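Local coordinates for polymeric Immunoglobulin Receptor (Oncorhynchus mykiss, PDB 5F1S), which probably binds polymeric immunoglobulins for transport to mucosal surfaces, its ectodomain being the forerunner of secretory component, at residues W193-A198 with Q202-I207. Residues are numbered along the deposited sequence; the frame is centred on the assembly and turned at random.
Sequences WYWCAA and QVAVYI
Four backbone hydrogen bonds pair Tyr194 with Val205 and Cys196 with Val203, the N-H and C=O of each residue both being used. The shortest is Tyr194 N to Val205 O, 2.7 Å. Aromatic contacts dominate the face carrying Trp193, Trp195, Gln202, Ala204 and Tyr206. The Tyr206 ring presents its edge to the face of Trp193 in a T-shaped pair, planes at 76°, with CD2 of Tyr206 3.4 Å from CE2 of Trp193; CB of Tyr206 adds a CH-pi contact over the six-membered ring. The two strands form the antiparallel F-G hairpin of a V-set immunoglobulin domain, and Cys196 carries the canonical intersheet disulfide of the fold, to Cys133. The Gln202 amide stacks over Trp195, planes 20° apart, NE2 lying 3.3 Å from Trp195 CH2. With CG of Trp195 anti to the carbonyl carbon (chi1 -61°), the indole rises from the sheet and tilts toward the partner strand, and CZ3 also meets Ala204 CB at 3.6 Å. A serine in place of Trp195 would probably leave the Gln202 amide without its stacking surface and free to turn. On the opposite face, which carries Tyr194, Cys196, Val203 and Val205, the packing is apolar: Cys196 CB touches Val203 CG1 at 3.6 Å, Cys196 SG approaches Val205 CG2 at 3.9 Å, and Tyr194 CD2 meets Ile207 CG1 at 3.7 Å. Tyr194 OH is hydrogen-bonded to Asp190 O and to Arg148 NH1.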
ATOM      1  N   TRP A 193      18.683   5.522 -13.357  1.00 31.26           N
ATOM      2  CA  TRP A 193      17.578   6.009 -12.560  1.00 29.39           C
ATOM      3  C   TRP A 193      16.512   6.691 -13.407  1.00 31.32           C
ATOM      4  O   TRP A 193      16.824   7.481 -14.318  1.00 31.49           O
ATOM      5  CB  TRP A 193      18.090   6.994 -11.523  1.00 30.40           C
ATOM      6  CG  TRP A 193      18.780   6.340 -10.356  1.00 31.45           C
ATOM      7  CD1 TRP A 193      20.134   6.292 -10.106  1.00 32.93           C
ATOM      8  CD2 TRP A 193      18.142   5.640  -9.285  1.00 30.87           C
ATOM      9  NE1 TRP A 193      20.355   5.595  -8.939  1.00 32.74           N
ATOM     10  CE2 TRP A 193      19.160   5.182  -8.418  1.00 32.73           C
ATOM     11  CE3 TRP A 193      16.806   5.348  -8.971  1.00 32.69           C
ATOM     12  CZ2 TRP A 193      18.874   4.467  -7.248  1.00 31.71           C
ATOM     13  CZ3 TRP A 193      16.531   4.626  -7.818  1.00 31.19           C
ATOM     14  CH2 TRP A 193      17.572   4.206  -6.962  1.00 33.93           C
ATOM     15  N   TYR A 194      15.264   6.445 -13.014  1.00 30.09           N
ATOM     16  CA  TYR A 194      14.060   6.952 -13.667  1.00 32.55           C
ATOM     17  C   TYR A 194      13.089   7.437 -12.606  1.00 30.55           C
ATOM     18  O   TYR A 194      13.233   7.152 -11.414  1.00 31.12           O
ATOM     19  CB  TYR A 194      13.358   5.863 -14.483  1.00 32.71           C
ATOM     20  CG  TYR A 194      14.163   5.413 -15.673  1.00 32.94           C
ATOM     21  CD1 TYR A 194      13.913   5.955 -16.939  1.00 32.69           C
ATOM     22  CD2 TYR A 194      15.205   4.472 -15.527  1.00 34.45           C
ATOM     23  CE1 TYR A 194      14.657   5.567 -18.031  1.00 35.00           C
ATOM     24  CE2 TYR A 194      15.971   4.081 -16.607  1.00 31.85           C
ATOM     25  CZ  TYR A 194      15.677   4.626 -17.875  1.00 37.47           C
ATOM     26  OH  TYR A 194      16.394   4.279 -18.982  1.00 37.69           O
ATOM     27  N   TRP A 195      12.025   8.085 -13.069  1.00 29.86           N
ATOM     28  CA  TRP A 195      10.943   8.534 -12.219  1.00 31.23           C
ATOM     29  C   TRP A 195       9.613   8.041 -12.767  1.00 31.30           C
ATOM     30  O   TRP A 195       9.366   8.161 -13.978  1.00 33.06           O
ATOM     31  CB  TRP A 195      10.886  10.055 -12.151  1.00 31.72           C
ATOM     32  CG  TRP A 195      12.028  10.779 -11.611  1.00 31.88           C
ATOM     33  CD1 TRP A 195      12.903  11.539 -12.321  1.00 34.58           C
ATOM     34  CD2 TRP A 195      12.438  10.848 -10.254  1.00 32.93           C
ATOM     35  NE1 TRP A 195      13.831  12.109 -11.474  1.00 33.48           N
ATOM     36  CE2 TRP A 195      13.550  11.726 -10.197  1.00 32.48           C
ATOM     37  CE3 TRP A 195      11.964  10.298  -9.072  1.00 29.36           C
ATOM     38  CZ2 TRP A 195      14.216  12.007  -9.018  1.00 35.87           C
ATOM     39  CZ3 TRP A 195      12.629  10.625  -7.863  1.00 34.35           C
ATOM     40  CH2 TRP A 195      13.721  11.472  -7.860  1.00 35.09           C
ATOM     41  N   CYS A 196       8.772   7.496 -11.875  1.00 31.37           N
ATOM     42  CA  CYS A 196       7.317   7.467 -12.040  1.00 31.64           C
ATOM     43  C   CYS A 196       6.812   8.772 -11.459  1.00 30.76           C
ATOM     44  O   CYS A 196       7.164   9.107 -10.338  1.00 32.39           O
ATOM     45  CB  CYS A 196       6.654   6.300 -11.270  1.00 35.94           C
ATOM     46  SG  CYS A 196       7.083   4.673 -11.734  1.00 50.45           S
ATOM     47  N   ALA A 197       5.957   9.510 -12.179  1.00 31.43           N
ATOM     48  CA  ALA A 197       5.575  10.805 -11.636  1.00 33.70           C
ATOM     49  C   ALA A 197       4.152  11.154 -12.053  1.00 33.64           C
ATOM     50  O   ALA A 197       3.623  10.633 -13.030  1.00 33.42           O
ATOM     51  CB  ALA A 197       6.490  11.978 -12.065  1.00 38.09           C
ATOM     52  N   ALA A 198       3.527  11.952 -11.212  1.00 33.48           N
ATOM     53  CA  ALA A 198       2.198  12.502 -11.474  1.00 35.58           C
ATOM     54  C   ALA A 198       2.121  13.812 -10.715  1.00 40.57           C
ATOM     55  O   ALA A 198       2.550  13.893  -9.560  1.00 36.12           O
ATOM     56  CB  ALA A 198       1.087  11.535 -11.067  1.00 37.39           C
ATOM     57  N   GLN A 202       6.822  12.191  -7.230  1.00 38.52           N
ATOM     58  CA  GLN A 202       7.587  11.257  -8.037  1.00 38.26           C
ATOM     59  C   GLN A 202       8.080  10.126  -7.145  1.00 36.65           C
ATOM     60  O   GLN A 202       8.131  10.262  -5.925  1.00 37.42           O
ATOM     61  CB  GLN A 202       8.762  11.938  -8.728  1.00 37.49           C
ATOM     62  CG  GLN A 202       9.568  12.940  -7.936  1.00 43.95           C
ATOM     63  CD  GLN A 202      10.544  13.769  -8.832  1.00 54.78           C
ATOM     64  OE1 GLN A 202      10.226  14.154  -9.983  1.00 58.97           O
ATOM     65  NE2 GLN A 202      11.721  14.052  -8.295  1.00 58.39           N
ATOM     66  N   VAL A 203       8.392   9.004  -7.757  1.00 31.71           N
ATOM     67  CA  VAL A 203       9.073   7.919  -7.051  1.00 31.29           C
ATOM     68  C   VAL A 203      10.183   7.398  -7.967  1.00 31.70           C
ATOM     69  O   VAL A 203       9.979   7.229  -9.176  1.00 31.54           O
ATOM     70  CB  VAL A 203       8.104   6.790  -6.621  1.00 32.69           C
ATOM     71  CG1 VAL A 203       7.411   6.121  -7.793  1.00 34.59           C
ATOM     72  CG2 VAL A 203       8.905   5.740  -5.856  1.00 33.10           C
ATOM     73  N   ALA A 204      11.377   7.207  -7.396  1.00 29.69           N
ATOM     74  CA  ALA A 204      12.553   6.772  -8.153  1.00 29.50           C
ATOM     75  C   ALA A 204      12.562   5.265  -8.392  1.00 30.14           C
ATOM     76  O   ALA A 204      12.207   4.463  -7.515  1.00 30.32           O
ATOM     77  CB  ALA A 204      13.830   7.225  -7.418  1.00 28.98           C
ATOM     78  N   VAL A 205      12.966   4.885  -9.603  1.00 29.55           N
ATOM     79  CA  VAL A 205      13.058   3.495 -10.036  1.00 29.71           C
ATOM     80  C   VAL A 205      14.393   3.340 -10.752  1.00 30.32           C
ATOM     81  O   VAL A 205      14.752   4.165 -11.604  1.00 30.77           O
ATOM     82  CB  VAL A 205      11.907   3.094 -10.978  1.00 33.48           C
ATOM     83  CG1 VAL A 205      11.976   1.594 -11.347  1.00 33.13           C
ATOM     84  CG2 VAL A 205      10.552   3.446 -10.340  1.00 34.15           C
ATOM     85  N   TYR A 206      15.141   2.306 -10.386  1.00 29.86           N
ATOM     86  CA  TYR A 206      16.393   1.970 -11.050  1.00 29.46           C
ATOM     87  C   TYR A 206      16.195   0.798 -11.985  1.00 31.13           C
ATOM     88  O   TYR A 206      15.611  -0.206 -11.584  1.00 31.58           O
ATOM     89  CB  TYR A 206      17.486   1.614 -10.018  1.00 30.44           C
ATOM     90  CG  TYR A 206      18.866   1.574 -10.652  1.00 32.25           C
ATOM     91  CD1 TYR A 206      19.375   0.395 -11.193  1.00 29.86           C
ATOM     92  CD2 TYR A 206      19.669   2.720 -10.720  1.00 31.52           C
ATOM     93  CE1 TYR A 206      20.624   0.354 -11.796  1.00 33.89           C
ATOM     94  CE2 TYR A 206      20.922   2.680 -11.309  1.00 33.55           C
ATOM     95  CZ  TYR A 206      21.411   1.485 -11.837  1.00 33.80           C
ATOM     96  OH  TYR A 206      22.658   1.433 -12.432  1.00 35.20           O
ATOM     97  N   ILE A 207      16.672   0.936 -13.227  1.00 30.67           N
ATOM     98  CA  ILE A 207      16.647  -0.144 -14.210  1.00 30.96           C
ATOM     99  C   ILE A 207      18.084  -0.601 -14.415  1.00 31.75           C
ATOM    100  O   ILE A 207      18.953   0.205 -14.775  1.00 32.56           O
ATOM    101  CB  ILE A 207      16.051   0.319 -15.557  1.00 32.76           C
ATOM    102  CG1 ILE A 207      14.619   0.871 -15.380  1.00 36.60           C
ATOM    103  CG2 ILE A 207      16.055  -0.843 -16.577  1.00 34.29           C
ATOM    104  CD1 ILE A 207      13.648  -0.154 -14.834  1.00 36.55           C
TER